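SAM-dependent O-methyltransferase (Leptospira interrogans, PDB 2HNK) probably transfers methyl groups from S-adenosylmethionine to hydroxyl groups of its substrates, and binds the by-product S-adenosylhomocysteine. Local coordinates at residues F27-K32 / A101-K106; I65-F70 / E123-L128; K87-D92 / P135-D140. All blocks are in the same frame, centred on the assembly; numbering follows the deposited sequence.

Overall arrangement
All three contacts belong to one Rossmann-like methyltransferase domain. Strands 63-67 and 87-92 are parallel neighbours in its sheet, with 114-118 at the edge beyond 87-92. Contact 2 sets helix 121-130 against strand 63-67. Contact 3 ties the loop before strand 148-153 to strand 87-92. Their centres are about 9 Å apart, and both reach S-adenosylhomocysteine. Contact 1 joins helices 25-35 and 95-107, its centre about 21 Å from that of contact 2 and 20 Å from that of contact 3. The contacts interleave along the chain. Ala101 packs on Phe70, and Trp105 on Thr69 and Cys90, which brings helix 95-107 against the strand ends at the S-adenosylhomocysteine site.

Contact 1 of 3, residues F27-K32 / A101-K106; sequences FLKLRK and ARKYWK
Leu30 and Tyr104 make the apolar part of this contact between helices 25-35 and 95-107. The two short helical segments run nearly antiparallel, at 166°, with their axes 10.7 Å apart. Tyr104 bridges most of that gap. Its CG stands anti to its own carbonyl carbon (chi1 -71°), which carries the ring across to helix 25-35. Leu30 CB sits over the centre of one ring face, 3.7 Å from the centroid of the Tyr104 ring and almost on the ring normal. This is a CH-pi contact. The CD1 branch of Leu30 reaches the CD1 side of the same ring, with Leu30 CD1 3.7 Å from Tyr104 CD1. Lys29 adds its aliphatic chain at the ring edge. Its CG lies in the ring plane, 3.5 Å from Tyr104 OH.

The polar part gathers on the exposed side of the helix pair. Lys29 is extended as far as CE and then bends at chi4 (-82°), which brings NZ beside the phenol oxygen, off the ring plane on the side away from Leu30. The bond from Lys29 NZ to Tyr104 OH is long and weak, at 3.5 Å. The stronger partner of Tyr104 OH is Glu33, one turn further along helix 25-35. A water accepts a bond from Lys29 NZ at 2.8 Å and a weaker one from Lys103 NZ.

The charged part pairs two lysines with two glutamates. Lys29 NZ and Lys103 NZ lie 3.7 Å apart, and their side chains cross at about a right angle. Lys29 forms a salt bridge to Glu107, and Lys103 forms one to Glu33. Each lysine thus reaches an acid on the opposite helix. These acids and the shared water probably offset the repulsion between the ammonium groups. A buried ring-and-leucine layer beneath an exposed charge network therefore joins the two helices.

Contact 2 of 3, residues I65-F70 / E123-L128; sequences IEIGTF and ETLQVL. With SAH (S-adenosyl-L-homocysteine), chain O.
Leu125 divides its two methyls between two isoleucines of strand 65-67, and this split is the most distinctive feature of the contact. The Ile65 and Leu125 side chains slide past each other in opposite directions, with Ile65 CG2 4.1 Å from Leu125 CD2. Ile67 crosses Leu125 at about a right angle. There Ile67 CD1 lies 3.9 Å from Leu125 CD1. Ile65 and Leu128 reach toward each other tip to tip, with Ile65 CD1 3.7 Å from Leu128 CD2. The axes of strand 65-67 and helix 123-128 stay 11.1 Å apart, and the side chains span the space. All four residues are buried. Leu166 and Leu170 of helix 160-170 also touch Leu125.

Beyond the strand, Gly68, Thr69 and Phe70 form part of the S-adenosylhomocysteine pocket. Gly68 O accepts a hydrogen bond from the amino N of S-adenosylhomocysteine at 3.0 Å. Thr69 OG1 donates to the anti lone pair of Glu66 OE1 at 2.8 Å, which ties the loop back to the strand. Glu66 OE2 is hydrogen-bonded to Ser74, which in turn binds S-adenosylhomocysteine. A first strand leading into a glycine-containing loop at the S-adenosylhomocysteine site, with a helix packed on the sheet, is typical of the Rossmann-like fold of class I methyltransferases.

Contact 3 of 3, residues K87-D92 / P135-D140; sequences KILCCD and PSWASD. With SAH (S-adenosyl-L-homocysteine), chain O.
Lys87 grips Asp140 at two points. Its NZ donates to the backbone Asp140 O at 2.7 Å. The bond arrives at a C=O...N angle of 151°, with the donor tilted 17° from the carbonyl plane. The same ammonium forms a salt bridge to the carboxylate, with Lys87 NZ 3.3 Å from Asp140 OD1. A water accepts a bond from Lys87 NZ at 2.7 Å and donates a weak one to Asp140 OD2. The lysine chain is extended beyond CG, which lets it span from the start of strand 87-92 to the loop. Its CD also passes close to the carbonyl, 3.3 Å from Asp140 O.

At the far end of the strand, Asp92 binds the ribose of S-adenosylhomocysteine. The ribose O2' donates to Asp92 OD1 and O3' donates to Asp92 OD2, each at 3.1 Å. Asp92 OD2 also accepts from the backbone N of Thr69 and Phe70. This fixes the carboxylate against the loop after strand 63-67. An acidic residue at the end of the second strand that binds the ribose hydroxyls is characteristic of class I methyltransferases.

Packing between the segments is lighter. Leu89 CD2 approaches the edge of the Trp137 ring, near its plane, 4.0 Å from Trp137 CZ3. Pro135 CG sits above one face of that indole, off toward its margin. Lys117 makes a cation-pi contact with it, and Leu128 of helix 121-130 also touches it.

The loop is thus held by a short bond to a backbone carbonyl, supplemented by a longer salt bridge. With a carbonyl, a carboxylate and a water around it, Lys87 NZ probably fixes the loop to the start of strand 87-92.

Contact 1 of 3, residues F27-K32 / A101-K106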
loop_
_atom_site.group_PDB
_atom_site.type_symbol
_atom_site.label_atom_id
_atom_site.label_comp_id
_atom_site.label_asym_id
_atom_site.label_seq_id
_atom_site.Cartn_x
_atom_site.Cartn_y
_atom_site.Cartn_z
ATOM N N PHE C 27 10.867 16.552 -10.600
ATOM C CA PHE C 27 9.527 15.941 -10.587
ATOM C C PHE C 27 8.434 17.015 -10.623
ATOM O O PHE C 27 7.465 16.903 -11.376
ATOM C CB PHE C 27 9.332 15.084 -9.334
ATOM C CG PHE C 27 10.053 13.756 -9.352
ATOM C CD1 PHE C 27 11.374 13.644 -9.801
ATOM C CD2 PHE C 27 9.422 12.619 -8.849
ATOM C CE1 PHE C 27 12.036 12.416 -9.784
ATOM C CE2 PHE C 27 10.080 11.384 -8.820
ATOM C CZ PHE C 27 11.387 11.283 -9.290
ATOM N N LEU C 28 8.595 18.044 -9.792
ATOM C CA LEU C 28 7.686 19.191 -9.768
ATOM C C LEU C 28 7.649 19.873 -11.128
ATOM O O LEU C 28 6.576 20.209 -11.635
ATOM C CB LEU C 28 8.123 20.197 -8.694
ATOM C CG LEU C 28 7.423 21.557 -8.632
ATOM C CD1 LEU C 28 5.935 21.405 -8.381
ATOM C CD2 LEU C 28 8.066 22.447 -7.566
ATOM N N LYS C 29 8.836 20.061 -11.704
ATOM C CA LYS C 29 9.020 20.612 -13.048
ATOM C C LYS C 29 8.152 19.863 -14.065
ATOM O O LYS C 29 7.433 20.490 -14.848
ATOM C CB LYS C 29 10.510 20.546 -13.416
ATOM C CG LYS C 29 10.953 21.247 -14.687
ATOM C CD LYS C 29 12.472 21.081 -14.834
ATOM C CE LYS C 29 13.027 21.785 -16.051
ATOM N NZ LYS C 29 12.865 20.978 -17.283
ATOM N N LEU C 30 8.216 18.530 -14.034
ATOM C CA LEU C 30 7.410 17.681 -14.916
ATOM C C LEU C 30 5.900 17.903 -14.752
ATOM O O LEU C 30 5.174 17.964 -15.742
ATOM C CB LEU C 30 7.766 16.193 -14.746
ATOM C CG LEU C 30 6.873 15.135 -15.429
ATOM C CD1 LEU C 30 6.695 15.362 -16.950
ATOM C CD2 LEU C 30 7.369 13.730 -15.163
ATOM N N ARG C 31 5.440 18.020 -13.510
ATOM C CA ARG C 31 4.020 18.236 -13.237
ATOM C C ARG C 31 3.539 19.564 -13.827
ATOM O O ARG C 31 2.476 19.623 -14.447
ATOM C CB ARG C 31 3.726 18.158 -11.733
ATOM C CG ARG C 31 4.007 16.793 -11.118
ATOM C CD ARG C 31 3.224 16.552 -9.829
ATOM N NE ARG C 31 3.777 17.266 -8.680
ATOM C CZ ARG C 31 3.176 18.274 -8.053
ATOM N NH1 ARG C 31 1.985 18.693 -8.452
ATOM N NH2 ARG C 31 3.767 18.862 -7.016
ATOM N N LYS C 32 4.338 20.613 -13.639
ATOM C CA LYS C 32 4.061 21.925 -14.230
ATOM C C LYS C 32 4.017 21.849 -15.759
ATOM O O LYS C 32 3.090 22.378 -16.378
ATOM C CB LYS C 32 5.083 22.969 -13.773
ATOM C CG LYS C 32 4.966 23.356 -12.312
ATOM C CD LYS C 32 6.003 24.410 -11.928
ATOM C CE LYS C 32 5.847 24.816 -10.464
ATOM N NZ LYS C 32 7.030 25.568 -9.933
ATOM N N ALA C 101 8.680 12.233 -21.216
ATOM C CA ALA C 101 9.120 11.276 -20.197
ATOM C C ALA C 101 10.641 11.113 -20.191
ATOM O O ALA C 101 11.273 11.310 -19.157
ATOM C CB ALA C 101 8.433 9.933 -20.383
ATOM N N ARG C 102 11.225 10.784 -21.348
ATOM C CA ARG C 102 12.675 10.577 -21.450
ATOM C C ARG C 102 13.486 11.815 -21.089
ATOM O O ARG C 102 14.556 11.713 -20.487
ATOM C CB ARG C 102 13.080 10.057 -22.832
ATOM C CG ARG C 102 14.556 9.698 -22.893
ATOM C CD ARG C 102 14.948 9.052 -24.203
ATOM N NE ARG C 102 14.364 7.724 -24.391
ATOM C CZ ARG C 102 14.748 6.623 -23.754
ATOM N NH1 ARG C 102 15.707 6.673 -22.832
ATOM N NH2 ARG C 102 14.160 5.465 -24.032
ATOM N N LYS C 103 12.974 12.985 -21.451
ATOM C CA LYS C 103 13.563 14.238 -21.006
ATOM C C LYS C 103 13.789 14.205 -19.486
ATOM O O LYS C 103 14.864 14.551 -19.003
ATOM C CB LYS C 103 12.665 15.410 -21.398
ATOM C CG LYS C 103 13.132 16.755 -20.877
ATOM C CD LYS C 103 12.041 17.782 -21.017
ATOM C CE LYS C 103 12.437 19.065 -20.338
ATOM N NZ LYS C 103 11.459 20.151 -20.630
ATOM N N TYR C 104 12.786 13.749 -18.741
ATOM C CA TYR C 104 12.876 13.718 -17.276
ATOM C C TYR C 104 13.637 12.519 -16.730
ATOM O O TYR C 104 14.324 12.648 -15.721
ATOM C CB TYR C 104 11.500 13.899 -16.633
ATOM C CG TYR C 104 11.030 15.314 -16.806
ATOM C CD1 TYR C 104 10.270 15.685 -17.920
ATOM C CD2 TYR C 104 11.400 16.309 -15.887
ATOM C CE1 TYR C 104 9.864 17.005 -18.103
ATOM C CE2 TYR C 104 11.005 17.630 -16.063
ATOM C CZ TYR C 104 10.239 17.971 -17.175
ATOM O OH TYR C 104 9.838 19.278 -17.348
ATOM N N TRP C 105 13.541 11.371 -17.399
ATOM C CA TRP C 105 14.407 10.239 -17.077
ATOM C C TRP C 105 15.890 10.660 -17.135
ATOM O O TRP C 105 16.675 10.343 -16.228
ATOM C CB TRP C 105 14.179 9.070 -18.040
ATOM C CG TRP C 105 12.780 8.525 -18.091
ATOM C CD1 TRP C 105 11.806 8.637 -17.130
ATOM C CD2 TRP C 105 12.214 7.729 -19.143
ATOM N NE1 TRP C 105 10.672 7.976 -17.527
ATOM C CE2 TRP C 105 10.890 7.408 -18.755
ATOM C CE3 TRP C 105 12.693 7.260 -20.375
ATOM C CZ2 TRP C 105 10.032 6.646 -19.564
ATOM C CZ3 TRP C 105 11.842 6.504 -21.183
ATOM C CH2 TRP C 105 10.525 6.200 -20.769
ATOM N N LYS C 106 16.252 11.378 -18.204
ATOM C CA LYS C 106 17.619 11.859 -18.397
ATOM C C LYS C 106 18.013 12.888 -17.347
ATOM O O LYS C 106 19.111 12.810 -16.795
ATOM C CB LYS C 106 17.815 12.431 -19.805
ATOM C CG LYS C 106 19.279 12.622 -20.207
ATOM C CD LYS C 106 19.415 13.110 -21.652
ATOM C CE LYS C 106 19.041 12.035 -22.691
ATOM N NZ LYS C 106 19.985 10.874 -22.701
HETATM O O HOH W 1 12.890 23.004 -19.230
#

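Contact 2 of 3, residues I65-F70 / E123-L128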
loop_
_atom_site.group_PDB
_atom_site.type_symbol
_atom_site.label_atom_id
_atom_site.label_comp_id
_atom_site.label_asym_id
_atom_site.label_seq_id
_atom_site.Cartn_x
_atom_site.Cartn_y
_atom_site.Cartn_z
ATOM N N ILE C 65 6.658 -3.659 -15.148
ATOM C CA ILE C 65 6.103 -3.189 -16.420
ATOM C C ILE C 65 5.006 -2.163 -16.175
ATOM O O ILE C 65 4.039 -2.437 -15.470
ATOM C CB ILE C 65 5.564 -4.329 -17.317
ATOM C CG1 ILE C 65 6.682 -5.306 -17.691
ATOM C CG2 ILE C 65 4.903 -3.758 -18.588
ATOM C CD1 ILE C 65 6.194 -6.526 -18.464
ATOM N N GLU C 66 5.178 -0.984 -16.766
ATOM C CA GLU C 66 4.165 0.052 -16.747
ATOM C C GLU C 66 3.422 0.066 -18.079
ATOM O O GLU C 66 4.034 0.235 -19.133
ATOM C CB GLU C 66 4.801 1.418 -16.454
ATOM C CG GLU C 66 3.849 2.597 -16.616
ATOM C CD GLU C 66 4.457 3.894 -16.148
ATOM O OE1 GLU C 66 4.975 4.669 -16.992
ATOM O OE2 GLU C 66 4.446 4.127 -14.928
ATOM N N ILE C 67 2.103 -0.120 -18.014
ATOM C CA ILE C 67 1.237 -0.071 -19.185
ATOM C C ILE C 67 0.553 1.295 -19.206
ATOM O O ILE C 67 -0.456 1.516 -18.509
ATOM C CB ILE C 67 0.161 -1.197 -19.175
ATOM C CG1 ILE C 67 0.786 -2.587 -18.949
ATOM C CG2 ILE C 67 -0.634 -1.196 -20.478
ATOM C CD1 ILE C 67 -0.179 -3.588 -18.362
ATOM N N GLY C 68 1.104 2.207 -20.000
ATOM C CA GLY C 68 0.613 3.579 -20.052
ATOM C C GLY C 68 1.527 4.509 -19.288
ATOM O O GLY C 68 1.491 4.570 -18.048
ATOM N N THR C 69 2.328 5.253 -20.040
ATOM C CA THR C 69 3.418 6.050 -19.487
ATOM C C THR C 69 3.204 7.557 -19.548
ATOM O O THR C 69 3.600 8.268 -18.621
ATOM C CB THR C 69 4.754 5.646 -20.153
ATOM O OG1 THR C 69 5.061 4.316 -19.735
ATOM C CG2 THR C 69 5.904 6.571 -19.757
ATOM N N PHE C 70 2.602 8.040 -20.641
ATOM C CA PHE C 70 2.307 9.472 -20.809
ATOM C C PHE C 70 3.599 10.280 -20.645
ATOM O O PHE C 70 4.640 9.867 -21.173
ATOM C CB PHE C 70 1.189 9.895 -19.839
ATOM C CG PHE C 70 0.604 11.264 -20.103
ATOM C CD1 PHE C 70 0.405 11.730 -21.405
ATOM C CD2 PHE C 70 0.218 12.072 -19.040
ATOM C CE1 PHE C 70 -0.147 12.992 -21.638
ATOM C CE2 PHE C 70 -0.332 13.334 -19.266
ATOM C CZ PHE C 70 -0.514 13.796 -20.564
ATOM N N GLU C 123 -0.159 -5.921 -27.884
ATOM C CA GLU C 123 0.893 -6.530 -28.691
ATOM C C GLU C 123 2.211 -6.673 -27.956
ATOM O O GLU C 123 2.840 -7.730 -28.005
ATOM C CB GLU C 123 1.166 -5.677 -29.914
ATOM C CG GLU C 123 0.325 -5.991 -31.113
ATOM C CD GLU C 123 0.905 -5.336 -32.340
ATOM O OE1 GLU C 123 0.231 -4.445 -32.917
ATOM O OE2 GLU C 123 2.058 -5.694 -32.699
ATOM N N THR C 124 2.641 -5.596 -27.299
ATOM C CA THR C 124 3.905 -5.588 -26.584
ATOM C C THR C 124 3.924 -6.697 -25.538
ATOM O O THR C 124 4.928 -7.403 -25.375
ATOM C CB THR C 124 4.172 -4.215 -25.951
ATOM O OG1 THR C 124 4.257 -3.225 -26.990
ATOM C CG2 THR C 124 5.474 -4.224 -25.152
ATOM N N LEU C 125 2.797 -6.871 -24.857
ATOM C CA LEU C 125 2.699 -7.865 -23.805
ATOM C C LEU C 125 2.642 -9.283 -24.375
ATOM O O LEU C 125 3.249 -10.188 -23.816
ATOM C CB LEU C 125 1.499 -7.579 -22.884
ATOM C CG LEU C 125 1.490 -6.275 -22.065
ATOM C CD1 LEU C 125 0.237 -6.236 -21.202
ATOM C CD2 LEU C 125 2.746 -6.106 -21.208
ATOM N N GLN C 126 1.922 -9.466 -25.483
ATOM C CA GLN C 126 1.816 -10.789 -26.118
ATOM C C GLN C 126 3.147 -11.277 -26.675
ATOM O O GLN C 126 3.508 -12.429 -26.473
ATOM C CB GLN C 126 0.756 -10.816 -27.218
ATOM C CG GLN C 126 0.468 -12.222 -27.747
ATOM C CD GLN C 126 -0.047 -13.163 -26.665
ATOM O OE1 GLN C 126 -1.065 -12.899 -26.028
ATOM N NE2 GLN C 126 0.663 -14.266 -26.455
ATOM N N VAL C 127 3.874 -10.397 -27.355
ATOM C CA VAL C 127 5.209 -10.712 -27.868
ATOM C C VAL C 127 6.163 -11.130 -26.738
ATOM O O VAL C 127 6.994 -12.030 -26.902
ATOM C CB VAL C 127 5.791 -9.517 -28.655
ATOM C CG1 VAL C 127 7.252 -9.748 -29.007
ATOM C CG2 VAL C 127 4.971 -9.264 -29.906
ATOM N N LEU C 128 6.019 -10.474 -25.590
ATOM C CA LEU C 128 6.817 -10.753 -24.399
ATOM C C LEU C 128 6.462 -12.123 -23.806
ATOM O O LEU C 128 7.348 -12.884 -23.390
ATOM C CB LEU C 128 6.594 -9.634 -23.373
ATOM C CG LEU C 128 7.748 -9.147 -22.505
ATOM C CD1 LEU C 128 8.966 -8.768 -23.333
ATOM C CD2 LEU C 128 7.286 -7.961 -21.684
HETATM N N SAH O . 1.294 6.745 -15.948
HETATM C CA SAH O . 1.116 8.118 -16.513
HETATM C CB SAH O . -0.339 8.327 -16.935
HETATM C CG SAH O . -0.801 7.407 -18.069
HETATM S SD SAH O . -2.010 8.261 -19.102
HETATM C C SAH O . 1.592 9.242 -15.578
HETATM O O SAH O . 1.619 10.417 -15.956
HETATM O OXT SAH O . 1.965 9.010 -14.429
HETATM C "C5'" SAH O . -2.233 6.878 -20.252
HETATM C "C4'" SAH O . -1.159 6.740 -21.327
HETATM O "O4'" SAH O . -1.326 5.492 -21.968
HETATM C "C3'" SAH O . -1.253 7.807 -22.405
HETATM O "O3'" SAH O . 0.008 8.420 -22.538
HETATM C "C2'" SAH O . -1.593 7.081 -23.691
HETATM O "O2'" SAH O . -0.826 7.582 -24.766
HETATM C "C1'" SAH O . -1.220 5.637 -23.371
HETATM N N9 SAH O . -2.041 4.633 -24.085
HETATM C C8 SAH O . -3.337 4.741 -24.538
HETATM N N7 SAH O . -3.683 3.580 -25.148
HETATM C C5 SAH O . -2.631 2.728 -25.087
HETATM C C6 SAH O . -2.428 1.425 -25.542
HETATM N N6 SAH O . -3.388 0.769 -26.184
HETATM N N1 SAH O . -1.209 0.808 -25.331
HETATM C C2 SAH O . -0.193 1.470 -24.666
HETATM N N3 SAH O . -0.398 2.761 -24.216
HETATM C C4 SAH O . -1.592 3.381 -24.425
#

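Contact 3 of 3, residues K87-D92 / P135-D140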
loop_
_atom_site.group_PDB
_atom_site.type_symbol
_atom_site.label_atom_id
_atom_site.label_comp_id
_atom_site.label_asym_id
_atom_site.label_seq_id
_atom_site.Cartn_x
_atom_site.Cartn_y
_atom_site.Cartn_z
ATOM N N LYS C 87 14.862 -2.858 -12.772
ATOM C CA LYS C 87 14.543 -2.315 -14.094
ATOM C C LYS C 87 13.037 -2.223 -14.374
ATOM O O LYS C 87 12.264 -3.035 -13.877
ATOM C CB LYS C 87 15.235 -3.149 -15.171
ATOM C CG LYS C 87 16.757 -3.113 -15.079
ATOM C CD LYS C 87 17.377 -4.299 -15.798
ATOM C CE LYS C 87 18.877 -4.337 -15.557
ATOM N NZ LYS C 87 19.549 -5.239 -16.537
ATOM N N ILE C 88 12.642 -1.233 -15.178
ATOM C CA ILE C 88 11.234 -1.045 -15.578
ATOM C C ILE C 88 11.066 -0.954 -17.103
ATOM O O ILE C 88 11.794 -0.220 -17.769
ATOM C CB ILE C 88 10.575 0.195 -14.863
ATOM C CG1 ILE C 88 9.146 0.446 -15.377
ATOM C CG2 ILE C 88 11.438 1.445 -14.989
ATOM C CD1 ILE C 88 8.368 1.515 -14.611
ATOM N N LEU C 89 10.119 -1.717 -17.644
ATOM C CA LEU C 89 9.670 -1.536 -19.023
ATOM C C LEU C 89 8.399 -0.685 -19.081
ATOM O O LEU C 89 7.411 -0.981 -18.407
ATOM C CB LEU C 89 9.431 -2.889 -19.713
ATOM C CG LEU C 89 8.740 -2.889 -21.086
ATOM C CD1 LEU C 89 9.581 -2.210 -22.149
ATOM C CD2 LEU C 89 8.399 -4.302 -21.534
ATOM N N CYS C 90 8.446 0.364 -19.901
ATOM C CA CYS C 90 7.322 1.261 -20.126
ATOM C C CYS C 90 6.702 1.044 -21.498
ATOM O O CYS C 90 7.406 1.024 -22.506
ATOM C CB CYS C 90 7.787 2.709 -20.020
ATOM S SG CYS C 90 8.307 3.174 -18.384
ATOM N N CYS C 91 5.383 0.885 -21.522
ATOM C CA CYS C 91 4.633 0.658 -22.756
ATOM C C CYS C 91 3.701 1.828 -22.980
ATOM O O CYS C 91 2.880 2.153 -22.111
ATOM C CB CYS C 91 3.779 -0.608 -22.659
ATOM S SG CYS C 91 4.648 -2.086 -22.148
ATOM N N ASP C 92 3.824 2.455 -24.145
ATOM C CA ASP C 92 2.985 3.583 -24.510
ATOM C C ASP C 92 2.881 3.640 -26.025
ATOM O O ASP C 92 3.790 3.196 -26.737
ATOM C CB ASP C 92 3.573 4.888 -23.964
ATOM C CG ASP C 92 2.516 5.968 -23.740
ATOM O OD1 ASP C 92 2.120 6.645 -24.712
ATOM O OD2 ASP C 92 2.091 6.157 -22.584
ATOM N N PRO C 135 13.524 -9.971 -26.992
ATOM C CA PRO C 135 13.599 -8.949 -28.036
ATOM C C PRO C 135 14.598 -7.876 -27.619
ATOM O O PRO C 135 14.871 -7.727 -26.427
ATOM C CB PRO C 135 12.177 -8.389 -28.098
ATOM C CG PRO C 135 11.540 -8.775 -26.794
ATOM C CD PRO C 135 12.188 -10.054 -26.373
ATOM N N SER C 136 15.146 -7.154 -28.591
ATOM C CA SER C 136 16.219 -6.194 -28.346
ATOM C C SER C 136 15.828 -5.184 -27.274
ATOM O O SER C 136 16.663 -4.777 -26.454
ATOM C CB SER C 136 16.556 -5.455 -29.637
ATOM O OG SER C 136 15.416 -4.761 -30.115
ATOM N N TRP C 137 14.549 -4.797 -27.290
ATOM C CA TRP C 137 14.009 -3.813 -26.356
ATOM C C TRP C 137 13.758 -4.372 -24.948
ATOM O O TRP C 137 13.550 -3.597 -24.009
ATOM C CB TRP C 137 12.758 -3.130 -26.928
ATOM C CG TRP C 137 11.771 -4.061 -27.529
ATOM C CD1 TRP C 137 11.689 -4.428 -28.843
ATOM C CD2 TRP C 137 10.705 -4.746 -26.848
ATOM N NE1 TRP C 137 10.637 -5.298 -29.024
ATOM C CE2 TRP C 137 10.017 -5.513 -27.819
ATOM C CE3 TRP C 137 10.259 -4.780 -25.514
ATOM C CZ2 TRP C 137 8.905 -6.311 -27.500
ATOM C CZ3 TRP C 137 9.154 -5.583 -25.194
ATOM C CH2 TRP C 137 8.494 -6.335 -26.186
ATOM N N ALA C 138 13.793 -5.700 -24.802
ATOM C CA ALA C 138 13.669 -6.337 -23.486
ATOM C C ALA C 138 14.921 -7.129 -23.085
ATOM O O ALA C 138 14.947 -7.789 -22.039
ATOM C CB ALA C 138 12.431 -7.223 -23.428
ATOM N N SER C 139 15.956 -7.058 -23.918
ATOM C CA SER C 139 17.221 -7.710 -23.623
ATOM C C SER C 139 17.779 -7.179 -22.302
ATOM O O SER C 139 17.900 -5.955 -22.106
ATOM C CB SER C 139 18.223 -7.500 -24.763
ATOM O OG SER C 139 19.492 -8.045 -24.421
ATOM N N ASP C 140 18.086 -8.114 -21.402
ATOM C CA ASP C 140 18.606 -7.836 -20.056
ATOM C C ASP C 140 17.545 -7.251 -19.102
ATOM O O ASP C 140 17.873 -6.734 -18.025
ATOM C CB ASP C 140 19.867 -6.954 -20.105
ATOM C CG ASP C 140 20.802 -7.195 -18.923
ATOM O OD1 ASP C 140 20.489 -8.046 -18.059
ATOM O OD2 ASP C 140 21.859 -6.534 -18.856
HETATM N N SAH O . 1.294 6.745 -15.948
HETATM C CA SAH O . 1.116 8.118 -16.513
HETATM C CB SAH O . -0.339 8.327 -16.935
HETATM C CG SAH O . -0.801 7.407 -18.069
HETATM S SD SAH O . -2.010 8.261 -19.102
HETATM C C SAH O . 1.592 9.242 -15.578
HETATM O O SAH O . 1.619 10.417 -15.956
HETATM O OXT SAH O . 1.965 9.010 -14.429
HETATM C "C5'" SAH O . -2.233 6.878 -20.252
HETATM C "C4'" SAH O . -1.159 6.740 -21.327
HETATM O "O4'" SAH O . -1.326 5.492 -21.968
HETATM C "C3'" SAH O . -1.253 7.807 -22.405
HETATM O "O3'" SAH O . 0.008 8.420 -22.538
HETATM C "C2'" SAH O . -1.593 7.081 -23.691
HETATM O "O2'" SAH O . -0.826 7.582 -24.766
HETATM C "C1'" SAH O . -1.220 5.637 -23.371
HETATM N N9 SAH O . -2.041 4.633 -24.085
HETATM C C8 SAH O . -3.337 4.741 -24.538
HETATM N N7 SAH O . -3.683 3.580 -25.148
HETATM C C5 SAH O . -2.631 2.728 -25.087
HETATM C C6 SAH O . -2.428 1.425 -25.542
HETATM N N6 SAH O . -3.388 0.769 -26.184
HETATM N N1 SAH O . -1.209 0.808 -25.331
HETATM C C2 SAH O . -0.193 1.470 -24.666
HETATM N N3 SAH O . -0.398 2.761 -24.216
HETATM C C4 SAH O . -1.592 3.381 -24.425
HETATM O O HOH W 2 20.538 -3.489 -18.272
#